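Local atomic coordinates of glycogen synthase (Cyanobacterium sp. CLg1, PDB entry 6GNF), a protein that belongs to the bacterial glycogen and starch synthase family of glycosyltransferases and binds ADP and a glycan in its two-domain structure. Residues A[206-211]-A[287-292]; A[226-231]-A[251-256]; A[231-236]-A[245-250]. All coordinates share one frame; numbering follows the deposited sequence.

Interaction 1: A[206-211]-A[287-292]; sequences QGRFPS and VELDAV. With SO4 (sulfate ion), chain I; SO4 (sulfate ion), chain J.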
ATOM      1  N   GLN A 206       5.818   9.898  -6.456  1.00 51.48           N
ATOM      2  CA  GLN A 206       5.002  10.964  -7.019  1.00 50.35           C
ATOM      3  C   GLN A 206       4.977  11.011  -8.550  1.00 49.18           C
ATOM      4  O   GLN A 206       4.269  11.839  -9.113  1.00 52.96           O
ATOM      5  CB  GLN A 206       5.524  12.299  -6.477  1.00 49.17           C
ATOM      6  CG  GLN A 206       5.564  12.363  -4.963  1.00 49.13           C
ATOM      7  CD  GLN A 206       6.144  13.659  -4.430  1.00 50.20           C
ATOM      8  OE1 GLN A 206       6.749  14.438  -5.168  1.00 49.37           O
ATOM      9  NE2 GLN A 206       6.003  13.872  -3.131  1.00 49.92           N
ATOM     10  N   GLY A 207       5.726  10.133  -9.213  1.00 49.34           N
ATOM     11  CA  GLY A 207       5.857  10.170 -10.656  1.00 48.44           C
ATOM     12  C   GLY A 207       6.681  11.365 -11.065  1.00 51.27           C
ATOM     13  O   GLY A 207       6.251  12.170 -11.898  1.00 51.90           O
ATOM     14  N   ARG A 208       7.852  11.499 -10.443  1.00 51.70           N
ATOM     15  CA  ARG A 208       8.821  12.486 -10.850  1.00 53.64           C
ATOM     16  C   ARG A 208       9.596  11.921 -12.028  1.00 55.08           C
ATOM     17  O   ARG A 208      10.165  10.837 -11.928  1.00 58.17           O
ATOM     18  CB  ARG A 208       9.776  12.822  -9.709  1.00 54.84           C
ATOM     19  CG  ARG A 208       9.078  13.396  -8.492  1.00 54.26           C
ATOM     20  CD  ARG A 208      10.076  13.839  -7.441  1.00 55.42           C
ATOM     21  NE  ARG A 208       9.416  14.294  -6.223  1.00 54.49           N
ATOM     22  CZ  ARG A 208      10.036  14.894  -5.209  1.00 56.35           C
ATOM     23  NH1 ARG A 208      11.345  15.115  -5.257  1.00 59.67           N
ATOM     24  NH2 ARG A 208       9.349  15.277  -4.138  1.00 55.53           N
ATOM     25  N   PHE A 209       9.567  12.640 -13.149  1.00 54.87           N
ATOM     26  CA  PHE A 209      10.270  12.241 -14.356  1.00 53.38           C
ATOM     27  C   PHE A 209      10.938  13.447 -14.970  1.00 54.35           C
ATOM     28  O   PHE A 209      10.498  14.567 -14.746  1.00 54.36           O
ATOM     29  CB  PHE A 209       9.287  11.656 -15.368  1.00 52.07           C
ATOM     30  CG  PHE A 209       8.609  10.424 -14.889  1.00 49.46           C
ATOM     31  CD1 PHE A 209       9.323   9.240 -14.752  1.00 50.00           C
ATOM     32  CD2 PHE A 209       7.267  10.440 -14.554  1.00 48.16           C
ATOM     33  CE1 PHE A 209       8.711   8.094 -14.302  1.00 48.58           C
ATOM     34  CE2 PHE A 209       6.648   9.298 -14.099  1.00 46.96           C
ATOM     35  CZ  PHE A 209       7.370   8.123 -13.979  1.00 47.19           C
ATOM     36  N   PRO A 210      12.004  13.228 -15.752  1.00 55.67           N
ATOM     37  CA  PRO A 210      12.640  14.352 -16.429  1.00 57.52           C
ATOM     38  C   PRO A 210      11.677  15.069 -17.360  1.00 56.32           C
ATOM     39  O   PRO A 210      10.788  14.435 -17.931  1.00 54.58           O
ATOM     40  CB  PRO A 210      13.760  13.692 -17.242  1.00 59.15           C
ATOM     41  CG  PRO A 210      13.990  12.368 -16.599  1.00 58.02           C
ATOM     42  CD  PRO A 210      12.662  11.948 -16.062  1.00 55.86           C
ATOM     43  N   SER A 211      11.877  16.366 -17.534  1.00 58.41           N
ATOM     44  CA  SER A 211      10.980  17.167 -18.348  1.00 59.16           C
ATOM     45  C   SER A 211      11.049  16.749 -19.813  1.00 59.59           C
ATOM     46  O   SER A 211      10.074  16.875 -20.543  1.00 59.25           O
ATOM     47  CB  SER A 211      11.284  18.644 -18.165  1.00 60.89           C
ATOM     48  OG  SER A 211      12.673  18.871 -18.201  1.00 64.54           O
ATOM     49  N   VAL A 287       6.432  15.508   1.563  1.00 61.22           N
ATOM     50  CA  VAL A 287       7.518  15.295   0.599  1.00 61.56           C
ATOM     51  C   VAL A 287       7.424  16.323  -0.545  1.00 62.62           C
ATOM     52  O   VAL A 287       7.352  15.983  -1.736  1.00 59.49           O
ATOM     53  CB  VAL A 287       7.530  13.832   0.086  1.00 59.27           C
ATOM     54  CG1 VAL A 287       8.750  13.559  -0.786  1.00 59.57           C
ATOM     55  CG2 VAL A 287       7.534  12.876   1.271  1.00 59.45           C
ATOM     56  N   GLU A 288       7.406  17.589  -0.131  1.00 65.07           N
ATOM     57  CA  GLU A 288       7.393  18.766  -1.011  1.00 66.44           C
ATOM     58  C   GLU A 288       6.066  19.061  -1.711  1.00 63.85           C
ATOM     59  O   GLU A 288       5.977  20.061  -2.406  1.00 63.26           O
ATOM     60  CB  GLU A 288       8.538  18.723  -2.029  1.00 69.38           C
ATOM     61  CG  GLU A 288       9.916  18.722  -1.390  1.00 73.25           C
ATOM     62  CD  GLU A 288      10.972  18.146  -2.312  1.00 77.11           C
ATOM     63  OE1 GLU A 288      11.759  18.929  -2.866  1.00 81.19           O
ATOM     64  OE2 GLU A 288      11.008  16.905  -2.501  1.00 80.02           O
ATOM     65  N   LEU A 289       5.041  18.233  -1.515  1.00 62.01           N
ATOM     66  CA  LEU A 289       3.721  18.510  -2.093  1.00 63.55           C
ATOM     67  C   LEU A 289       2.730  19.037  -1.048  1.00 62.65           C
ATOM     68  O   LEU A 289       1.530  19.113  -1.309  1.00 60.64           O
ATOM     69  CB  LEU A 289       3.156  17.276  -2.820  1.00 63.99           C
ATOM     70  CG  LEU A 289       3.840  16.940  -4.153  1.00 67.24           C
ATOM     71  CD1 LEU A 289       5.350  16.939  -4.074  1.00 74.15           C
ATOM     72  CD2 LEU A 289       3.340  15.613  -4.720  1.00 67.37           C
ATOM     73  N   ASP A 290       3.245  19.486   0.096  1.00 64.91           N
ATOM     74  CA  ASP A 290       2.393  19.976   1.186  1.00 64.90           C
ATOM     75  C   ASP A 290       1.542  21.181   0.787  1.00 65.43           C
ATOM     76  O   ASP A 290       0.371  21.258   1.163  1.00 64.84           O
ATOM     77  CB  ASP A 290       3.214  20.293   2.446  1.00 67.33           C
ATOM     78  CG  ASP A 290       4.306  21.315   2.205  1.00 70.31           C
ATOM     79  OD1 ASP A 290       5.030  21.201   1.197  1.00 71.58           O
ATOM     80  OD2 ASP A 290       4.442  22.240   3.028  1.00 73.58           O
ATOM     81  N   ALA A 291       2.125  22.115   0.041  1.00 65.72           N
ATOM     82  CA  ALA A 291       1.401  23.317  -0.366  1.00 67.48           C
ATOM     83  C   ALA A 291       0.338  22.979  -1.410  1.00 66.68           C
ATOM     84  O   ALA A 291      -0.781  23.489  -1.359  1.00 69.58           O
ATOM     85  CB  ALA A 291       2.360  24.383  -0.882  1.00 68.15           C
ATOM     86  N   VAL A 292       0.663  22.096  -2.344  1.00 64.73           N
ATOM     87  CA  VAL A 292      -0.330  21.637  -3.310  1.00 61.74           C
ATOM     88  C   VAL A 292      -1.493  20.936  -2.601  1.00 61.18           C
ATOM     89  O   VAL A 292      -2.649  21.231  -2.880  1.00 60.16           O
ATOM     90  CB  VAL A 292       0.292  20.709  -4.372  1.00 60.33           C
ATOM     91  CG1 VAL A 292      -0.781  20.130  -5.280  1.00 59.56           C
ATOM     92  CG2 VAL A 292       1.325  21.461  -5.200  1.00 61.25           C
TER
HETATM   93  S   SO4 I 605      16.010  16.808 -18.781  1.00101.61           S
HETATM   94  O1  SO4 I 605      14.632  17.345 -18.842  1.00103.39           O
HETATM   95  O2  SO4 I 605      16.868  17.456 -19.804  1.00101.37           O
HETATM   96  O3  SO4 I 605      15.974  15.350 -19.064  1.00106.24           O
HETATM   97  O4  SO4 I 605      16.550  17.075 -17.428  1.00 99.04           O
HETATM   98  S   SO4 J 606       8.751   7.444  -8.928  1.00127.54           S
HETATM   99  O1  SO4 J 606       7.315   7.686  -8.671  1.00114.05           O
HETATM  100  O2  SO4 J 606       9.217   8.344 -10.013  1.00119.32           O
HETATM  101  O3  SO4 J 606       8.934   6.018  -9.304  1.00117.65           O
HETATM  102  O4  SO4 J 606       9.532   7.743  -7.705  1.00128.86           O

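Interaction 2: A[226-231]-A[251-256]; sequences DLSFNT and PMYMLN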
ATOM      1  N   ASP A 226       0.892  22.637 -14.517  1.00 56.90           N
ATOM      2  CA  ASP A 226       0.422  21.705 -13.490  1.00 56.07           C
ATOM      3  C   ASP A 226       1.441  20.581 -13.248  1.00 56.08           C
ATOM      4  O   ASP A 226       1.657  20.166 -12.117  1.00 56.75           O
ATOM      5  CB  ASP A 226      -0.916  21.082 -13.888  1.00 55.58           C
ATOM      6  CG  ASP A 226      -2.078  22.053 -13.824  1.00 57.28           C
ATOM      7  OD1 ASP A 226      -1.997  23.086 -13.133  1.00 61.74           O
ATOM      8  OD2 ASP A 226      -3.100  21.756 -14.483  1.00 58.72           O
ATOM      9  N   LEU A 227       2.077  20.116 -14.321  1.00 54.53           N
ATOM     10  CA  LEU A 227       3.081  19.057 -14.238  1.00 53.89           C
ATOM     11  C   LEU A 227       4.432  19.545 -13.706  1.00 56.78           C
ATOM     12  O   LEU A 227       5.258  18.757 -13.265  1.00 56.65           O
ATOM     13  CB  LEU A 227       3.293  18.425 -15.614  1.00 53.74           C
ATOM     14  CG  LEU A 227       2.171  17.490 -16.065  1.00 52.60           C
ATOM     15  CD1 LEU A 227       2.131  17.369 -17.579  1.00 54.20           C
ATOM     16  CD2 LEU A 227       2.338  16.126 -15.419  1.00 53.80           C
ATOM     17  N   SER A 228       4.665  20.849 -13.757  1.00 57.89           N
ATOM     18  CA  SER A 228       5.976  21.402 -13.462  1.00 61.36           C
ATOM     19  C   SER A 228       6.348  21.318 -11.990  1.00 59.79           C
ATOM     20  O   SER A 228       5.481  21.330 -11.116  1.00 57.90           O
ATOM     21  CB  SER A 228       6.038  22.842 -13.950  1.00 64.63           C
ATOM     22  OG  SER A 228       5.896  22.843 -15.369  1.00 68.11           O
ATOM     23  N   PHE A 229       7.646  21.187 -11.726  1.00 59.52           N
ATOM     24  CA  PHE A 229       8.127  20.916 -10.381  1.00 61.83           C
ATOM     25  C   PHE A 229       9.620  21.200 -10.247  1.00 64.40           C
ATOM     26  O   PHE A 229      10.394  20.911 -11.158  1.00 64.27           O
ATOM     27  CB  PHE A 229       7.858  19.457 -10.041  1.00 59.99           C
ATOM     28  CG  PHE A 229       8.040  19.125  -8.596  1.00 60.81           C
ATOM     29  CD1 PHE A 229       7.171  19.626  -7.641  1.00 61.00           C
ATOM     30  CD2 PHE A 229       9.064  18.284  -8.191  1.00 62.11           C
ATOM     31  CE1 PHE A 229       7.327  19.304  -6.300  1.00 61.14           C
ATOM     32  CE2 PHE A 229       9.226  17.963  -6.858  1.00 63.39           C
ATOM     33  CZ  PHE A 229       8.356  18.474  -5.910  1.00 62.82           C
ATOM     34  N   ASN A 230      10.011  21.768  -9.111  1.00 66.64           N
ATOM     35  CA  ASN A 230      11.414  22.050  -8.832  1.00 71.17           C
ATOM     36  C   ASN A 230      11.852  21.434  -7.532  1.00 70.12           C
ATOM     37  O   ASN A 230      11.211  21.644  -6.515  1.00 70.59           O
ATOM     38  CB  ASN A 230      11.658  23.549  -8.749  1.00 75.45           C
ATOM     39  CG  ASN A 230      12.034  24.136 -10.078  1.00 79.73           C
ATOM     40  OD1 ASN A 230      11.189  24.298 -10.954  1.00 84.48           O
ATOM     41  ND2 ASN A 230      13.310  24.460 -10.243  1.00 85.29           N
ATOM     42  N   THR A 231      12.990  20.750  -7.551  1.00 72.08           N
ATOM     43  CA  THR A 231      13.488  20.061  -6.366  1.00 74.68           C
ATOM     44  C   THR A 231      14.957  19.699  -6.502  1.00 80.85           C
ATOM     45  O   THR A 231      15.517  19.778  -7.599  1.00 81.71           O
ATOM     46  CB  THR A 231      12.695  18.767  -6.105  1.00 72.66           C
ATOM     47  OG1 THR A 231      13.166  18.116  -4.920  1.00 72.52           O
ATOM     48  CG2 THR A 231      12.820  17.796  -7.280  1.00 71.60           C
ATOM     49  N   PRO A 251      18.311  23.229  -7.091  1.00110.38           N
ATOM     50  CA  PRO A 251      17.000  22.669  -7.416  1.00103.66           C
ATOM     51  C   PRO A 251      16.766  22.641  -8.933  1.00 98.82           C
ATOM     52  O   PRO A 251      16.830  23.678  -9.585  1.00 97.67           O
ATOM     53  CB  PRO A 251      16.030  23.616  -6.707  1.00103.60           C
ATOM     54  CG  PRO A 251      16.767  24.918  -6.587  1.00108.26           C
ATOM     55  CD  PRO A 251      18.233  24.678  -6.835  1.00111.92           C
ATOM     56  N   MET A 252      16.504  21.456  -9.477  1.00 92.32           N
ATOM     57  CA  MET A 252      16.394  21.263 -10.917  1.00 91.09           C
ATOM     58  C   MET A 252      14.934  21.082 -11.340  1.00 82.81           C
ATOM     59  O   MET A 252      14.085  20.641 -10.559  1.00 76.44           O
ATOM     60  CB  MET A 252      17.238  20.064 -11.362  1.00 96.49           C
ATOM     61  CG  MET A 252      16.712  18.710 -10.898  1.00101.98           C
ATOM     62  SD  MET A 252      17.919  17.359 -11.086  1.00114.06           S
ATOM     63  CE  MET A 252      18.434  17.093  -9.394  1.00109.99           C
ATOM     64  N   TYR A 253      14.660  21.390 -12.601  1.00 79.49           N
ATOM     65  CA  TYR A 253      13.308  21.338 -13.133  1.00 75.73           C
ATOM     66  C   TYR A 253      12.964  19.933 -13.607  1.00 69.88           C
ATOM     67  O   TYR A 253      13.802  19.257 -14.180  1.00 69.26           O
ATOM     68  CB  TYR A 253      13.160  22.332 -14.278  1.00 80.13           C
ATOM     69  CG  TYR A 253      11.835  22.216 -14.978  1.00 82.60           C
ATOM     70  CD1 TYR A 253      10.669  22.657 -14.368  1.00 83.67           C
ATOM     71  CD2 TYR A 253      11.736  21.630 -16.245  1.00 84.89           C
ATOM     72  CE1 TYR A 253       9.443  22.538 -15.007  1.00 84.14           C
ATOM     73  CE2 TYR A 253      10.505  21.504 -16.890  1.00 81.85           C
ATOM     74  CZ  TYR A 253       9.365  21.964 -16.274  1.00 82.06           C
ATOM     75  OH  TYR A 253       8.134  21.841 -16.893  1.00 80.21           O
ATOM     76  N   MET A 254      11.729  19.503 -13.361  1.00 64.73           N
ATOM     77  CA  MET A 254      11.249  18.195 -13.820  1.00 61.49           C
ATOM     78  C   MET A 254       9.720  18.146 -13.816  1.00 57.76           C
ATOM     79  O   MET A 254       9.071  19.151 -13.516  1.00 57.30           O
ATOM     80  CB  MET A 254      11.825  17.070 -12.950  1.00 61.63           C
ATOM     81  CG  MET A 254      11.378  17.084 -11.494  1.00 62.01           C
ATOM     82  SD  MET A 254      12.300  15.959 -10.394  1.00 64.08           S
ATOM     83  CE  MET A 254      13.921  16.711 -10.371  1.00 66.27           C
ATOM     84  N   LEU A 255       9.167  16.988 -14.179  1.00 54.80           N
ATOM     85  CA  LEU A 255       7.731  16.739 -14.104  1.00 51.58           C
ATOM     86  C   LEU A 255       7.373  16.002 -12.823  1.00 49.78           C
ATOM     87  O   LEU A 255       8.195  15.288 -12.261  1.00 49.31           O
ATOM     88  CB  LEU A 255       7.271  15.894 -15.289  1.00 50.60           C
ATOM     89  CG  LEU A 255       7.739  16.343 -16.672  1.00 53.32           C
ATOM     90  CD1 LEU A 255       7.199  15.400 -17.729  1.00 52.46           C
ATOM     91  CD2 LEU A 255       7.319  17.776 -16.975  1.00 54.71           C
ATOM     92  N   ASN A 256       6.124  16.157 -12.394  1.00 48.16           N
ATOM     93  CA  ASN A 256       5.592  15.504 -11.206  1.00 47.21           C
ATOM     94  C   ASN A 256       4.129  15.177 -11.462  1.00 46.54           C
ATOM     95  O   ASN A 256       3.269  16.052 -11.381  1.00 47.12           O
ATOM     96  CB  ASN A 256       5.734  16.424  -9.990  1.00 48.27           C
ATOM     97  CG  ASN A 256       5.369  15.743  -8.683  1.00 48.37           C
ATOM     98  OD1 ASN A 256       4.329  15.095  -8.565  1.00 48.01           O
ATOM     99  ND2 ASN A 256       6.223  15.891  -7.685  1.00 49.91           N
TER

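Interaction 3: A[231-236]-A[245-250]; sequences TQFAPP and PITSPE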
ATOM      1  N   THR A 231      12.990  20.750  -7.551  1.00 72.08           N
ATOM      2  CA  THR A 231      13.488  20.061  -6.366  1.00 74.68           C
ATOM      3  C   THR A 231      14.957  19.699  -6.502  1.00 80.85           C
ATOM      4  O   THR A 231      15.517  19.778  -7.599  1.00 81.71           O
ATOM      5  CB  THR A 231      12.695  18.767  -6.105  1.00 72.66           C
ATOM      6  OG1 THR A 231      13.166  18.116  -4.920  1.00 72.52           O
ATOM      7  CG2 THR A 231      12.820  17.796  -7.280  1.00 71.60           C
ATOM      8  N   GLN A 232      15.545  19.258  -5.391  1.00 84.75           N
ATOM      9  CA  GLN A 232      16.920  18.757  -5.361  1.00 89.56           C
ATOM     10  C   GLN A 232      16.980  17.225  -5.371  1.00 89.32           C
ATOM     11  O   GLN A 232      18.061  16.656  -5.456  1.00 92.85           O
ATOM     12  CB  GLN A 232      17.634  19.286  -4.123  1.00 93.14           C
ATOM     13  CG  GLN A 232      17.736  20.797  -4.077  1.00 96.56           C
ATOM     14  CD  GLN A 232      18.505  21.275  -2.859  1.00101.44           C
ATOM     15  OE1 GLN A 232      18.308  20.768  -1.751  1.00 98.95           O
ATOM     16  NE2 GLN A 232      19.408  22.231  -3.061  1.00107.10           N
ATOM     17  N   PHE A 233      15.822  16.567  -5.340  1.00 87.42           N
ATOM     18  CA  PHE A 233      15.746  15.121  -5.139  1.00 88.70           C
ATOM     19  C   PHE A 233      15.011  14.397  -6.288  1.00 88.42           C
ATOM     20  O   PHE A 233      13.786  14.243  -6.247  1.00 83.73           O
ATOM     21  CB  PHE A 233      15.067  14.829  -3.791  1.00 89.97           C
ATOM     22  CG  PHE A 233      15.623  15.629  -2.632  1.00 92.95           C
ATOM     23  CD1 PHE A 233      16.912  15.391  -2.152  1.00 95.72           C
ATOM     24  CD2 PHE A 233      14.858  16.617  -2.015  1.00 93.16           C
ATOM     25  CE1 PHE A 233      17.421  16.132  -1.094  1.00 97.29           C
ATOM     26  CE2 PHE A 233      15.365  17.353  -0.951  1.00 94.73           C
ATOM     27  CZ  PHE A 233      16.648  17.107  -0.485  1.00 96.64           C
ATOM     28  N   ALA A 234      15.761  13.958  -7.302  1.00 91.56           N
ATOM     29  CA  ALA A 234      15.192  13.166  -8.405  1.00 91.88           C
ATOM     30  C   ALA A 234      15.329  11.673  -8.109  1.00 91.37           C
ATOM     31  O   ALA A 234      16.203  11.273  -7.336  1.00 91.60           O
ATOM     32  CB  ALA A 234      15.884  13.503  -9.718  1.00 92.89           C
ATOM     33  N   PRO A 235      14.471  10.838  -8.721  1.00 90.33           N
ATOM     34  CA  PRO A 235      14.714   9.400  -8.621  1.00 89.84           C
ATOM     35  C   PRO A 235      15.952   9.012  -9.425  1.00 93.23           C
ATOM     36  O   PRO A 235      16.484   9.847 -10.171  1.00 94.61           O
ATOM     37  CB  PRO A 235      13.451   8.771  -9.239  1.00 87.22           C
ATOM     38  CG  PRO A 235      12.434   9.858  -9.276  1.00 85.82           C
ATOM     39  CD  PRO A 235      13.217  11.129  -9.438  1.00 89.42           C
ATOM     40  N   PRO A 236      16.412   7.755  -9.279  1.00 93.65           N
ATOM     41  CA  PRO A 236      17.551   7.291 -10.080  1.00 95.05           C
ATOM     42  C   PRO A 236      17.273   7.445 -11.577  1.00 94.76           C
ATOM     43  O   PRO A 236      16.113   7.358 -11.998  1.00 91.48           O
ATOM     44  CB  PRO A 236      17.678   5.808  -9.706  1.00 94.48           C
ATOM     45  CG  PRO A 236      16.956   5.656  -8.412  1.00 92.74           C
ATOM     46  CD  PRO A 236      15.888   6.705  -8.386  1.00 91.91           C
ATOM     47  N   PRO A 245      19.915   7.411  -6.237  1.00110.33           N
ATOM     48  CA  PRO A 245      19.093   8.569  -6.645  1.00107.77           C
ATOM     49  C   PRO A 245      19.915   9.835  -6.890  1.00109.96           C
ATOM     50  O   PRO A 245      20.968  10.009  -6.276  1.00113.94           O
ATOM     51  CB  PRO A 245      18.142   8.775  -5.450  1.00106.14           C
ATOM     52  CG  PRO A 245      18.133   7.475  -4.720  1.00104.56           C
ATOM     53  CD  PRO A 245      19.523   6.932  -4.893  1.00108.99           C
ATOM     54  N   ILE A 246      19.438  10.703  -7.780  1.00110.44           N
ATOM     55  CA  ILE A 246      20.164  11.927  -8.121  1.00113.36           C
ATOM     56  C   ILE A 246      19.764  13.068  -7.181  1.00115.34           C
ATOM     57  O   ILE A 246      18.739  13.727  -7.385  1.00115.00           O
ATOM     58  CB  ILE A 246      19.928  12.367  -9.588  1.00113.93           C
ATOM     59  CG1 ILE A 246      20.250  11.226 -10.565  1.00112.85           C
ATOM     60  CG2 ILE A 246      20.766  13.602  -9.917  1.00115.98           C
ATOM     61  CD1 ILE A 246      19.801  11.484 -11.990  1.00111.30           C
ATOM     62  N   THR A 247      20.572  13.273  -6.139  1.00118.80           N
ATOM     63  CA  THR A 247      20.500  14.481  -5.310  1.00119.29           C
ATOM     64  C   THR A 247      21.295  15.571  -6.036  1.00122.41           C
ATOM     65  O   THR A 247      22.167  15.267  -6.851  1.00124.15           O
ATOM     66  CB  THR A 247      21.029  14.227  -3.872  1.00118.99           C
ATOM     67  OG1 THR A 247      19.977  13.680  -3.068  1.00113.34           O
ATOM     68  CG2 THR A 247      21.528  15.504  -3.195  1.00121.62           C
ATOM     69  N   SER A 248      20.973  16.834  -5.762  1.00123.15           N
ATOM     70  CA  SER A 248      21.667  17.961  -6.382  1.00124.98           C
ATOM     71  C   SER A 248      21.878  19.101  -5.378  1.00125.45           C
ATOM     72  O   SER A 248      21.060  19.278  -4.473  1.00124.09           O
ATOM     73  CB  SER A 248      20.853  18.446  -7.581  1.00123.06           C
ATOM     74  OG  SER A 248      21.382  19.633  -8.137  1.00128.44           O
ATOM     75  N   PRO A 249      22.987  19.862  -5.519  1.00126.80           N
ATOM     76  CA  PRO A 249      23.104  21.086  -4.725  1.00127.26           C
ATOM     77  C   PRO A 249      22.074  22.141  -5.157  1.00126.17           C
ATOM     78  O   PRO A 249      21.586  22.898  -4.319  1.00126.05           O
ATOM     79  CB  PRO A 249      24.540  21.562  -5.002  1.00130.49           C
ATOM     80  CG  PRO A 249      24.920  20.934  -6.296  1.00130.71           C
ATOM     81  CD  PRO A 249      24.185  19.627  -6.350  1.00128.56           C
ATOM     82  N   GLU A 250      21.744  22.167  -6.449  1.00123.61           N
ATOM     83  CA  GLU A 250      20.758  23.103  -6.999  1.00120.96           C
ATOM     84  C   GLU A 250      19.399  22.435  -7.137  1.00114.46           C
ATOM     85  O   GLU A 250      19.328  21.216  -7.296  1.00114.62           O
ATOM     86  CB  GLU A 250      21.192  23.598  -8.386  1.00122.74           C
ATOM     87  CG  GLU A 250      22.659  23.981  -8.512  1.00127.58           C
ATOM     88  CD  GLU A 250      23.062  25.110  -7.582  1.00132.73           C
ATOM     89  OE1 GLU A 250      24.218  25.582  -7.693  1.00137.93           O
ATOM     90  OE2 GLU A 250      22.231  25.532  -6.746  1.00130.54           O
TER

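Interaction 1: A[206-211]-A[287-292]
R208 and E288 meet in a salt bridge: NH2 of R208 lies 2.8 Å from OE2 of E288, with an N-H...O angle of 158°. The oxygen sits near the guanidinium plane, but the arginine approaches from above the carboxylate plane, and the two flat groups are turned 59° apart. A weak second bond runs from R208 NH1 to the same OE2. Beside this pair, Q206 gives its amide NE2 to the backbone O of V287 at 2.9 Å, a nearly straight bond (168°) lying close to the plane of the amide. The two methyls of L289 pack against the same amide: CD1 comes within 3.1 Å of Q206 OE1 and CD2 within 3.4 Å of Q206 CD, the two side chains arriving from opposite directions.

Q206 also fixes the arginine from its own segment. R208 NE and NH2, both 2.9 Å from Q206 OE1, grip this one oxygen side-on and reach it from the same face of its amide. The R208 chain, extended from CG to NE, carries the guanidinium along to this grip, and it is held flat with Q206 OE1 and E288 OE2 both at its edge. Further out, R208 NH1 bonds to F233 O, E288 OE1 to T231 OG1 and Q206 OE1 accepts from N256 ND2, so the polar ends of the cluster are tied on several sides. G207 N holds a sulfate ion, probably from the crystallisation liquor, through O1 at 3.0 Å.

L289 is the N-cap residue of helix 290-296, and the contact joins the loop before that helix to strand 208-209, an outer strand of the three-stranded antiparallel sheet whose middle strand is 251-256.

Interaction 2: A[226-231]-A[251-256]
F229 carries N256 ND2 over one face of its ring, 3.5 Å above the plane and over the centre, with the amide plane turned 66° from the ring; M254 CG lies at the ring edge. The ring of Y253 is met at its edge, in plane, by S228 CB and N230 OD1, and its OH gives a hydrogen bond to S228 OG, 2.9 Å away. S228 OG is also bonded to L224 O, and N256 ND2 to Q206 OE1. F229 points to the face of the sheet it shares with M254 and T231, and CG anti to the backbone N (chi1 -168°) sets the ring beneath N256 ND2.

Strands 228-231 and 251-256 run antiparallel, pairing an outer strand with the middle one of a three-stranded sheet. F229 and M254 form a hydrogen-bonded pair through M254 N to F229 O at 2.9 Å; T231 and M252 form another, M252 N reaching T231 O at 2.7 Å. Where helix 224-227 runs into the strand, L227 O receives N256 N at 2.9 Å. On the face shared with F229, CG2 of T231 presses on CE of M254 at 3.5 Å, tight for two carbons.

Interaction 3: A[231-236]-A[245-250]
Q232 has CG anti to its carbonyl carbon (chi1 -61°) and an extended chain beyond (chi2 -178°), which lays the side chain across the backbone of 248-250: CB comes 3.4 Å from S248 O, and NE2 ends 2.6 Å from P249 O. In F233 and T247 the first torsions (F233 chi1 -48°) likewise set CG and OG1 beside the backbone N, leaving the two side chains side by side and pointing the same way, with T247 OG1 at the edge of the phenyl ring, 3.6 Å from CD1 of F233.

The two segments form a short beta hairpin, strands 233-234 and 246-248, with F233 and T247 as an antiparallel non-hydrogen-bonded pair. Its backbone bonding is modest. A234 N donates to I246 O at 3.0 Å, while the return bond from I246 N to A234 O and the bond from S248 N to Q232 O are weak. T247 CA itself adds a C-H...O contact to Q232 O.

CB of Q232 lies over one face of the F233 ring, and I478 and P479 also touch this phenylalanine. At the loop end of the hairpin P236 CD packs against P245 CB at 4.2 Å; a beta-D-glucopyranose lies about 4 Å from the P236 side chain. Where the chain enters the hairpin it turns a corner at Q232, and T231, whose hydroxyl is also bonded to E288, makes an ST turn there: F233 N donates to T231 OG1 at 3.1 Å.

Interactions 2 and 3 follow one another along the same two chain runs: strand 228-231 continues past the corner at Q232 into 233-234, and 246-248 leads, round a second corner at P249 and E250, into 251-256, with T231 common to both. Interaction 1 adds the third strand, 208-209, on the other side of 251-256. Interactions 1 and 2 are partly buried, whereas interaction 3 is a surface contact. Their chemistry differs accordingly: charged and amide groups dominate interaction 1, regular backbone pairing with aromatic and methionine packing interaction 2, and weaker strand bonds with prolines interaction 3. The polar cluster of interaction 1 bonds to the chain on both sides of the Q232 corner.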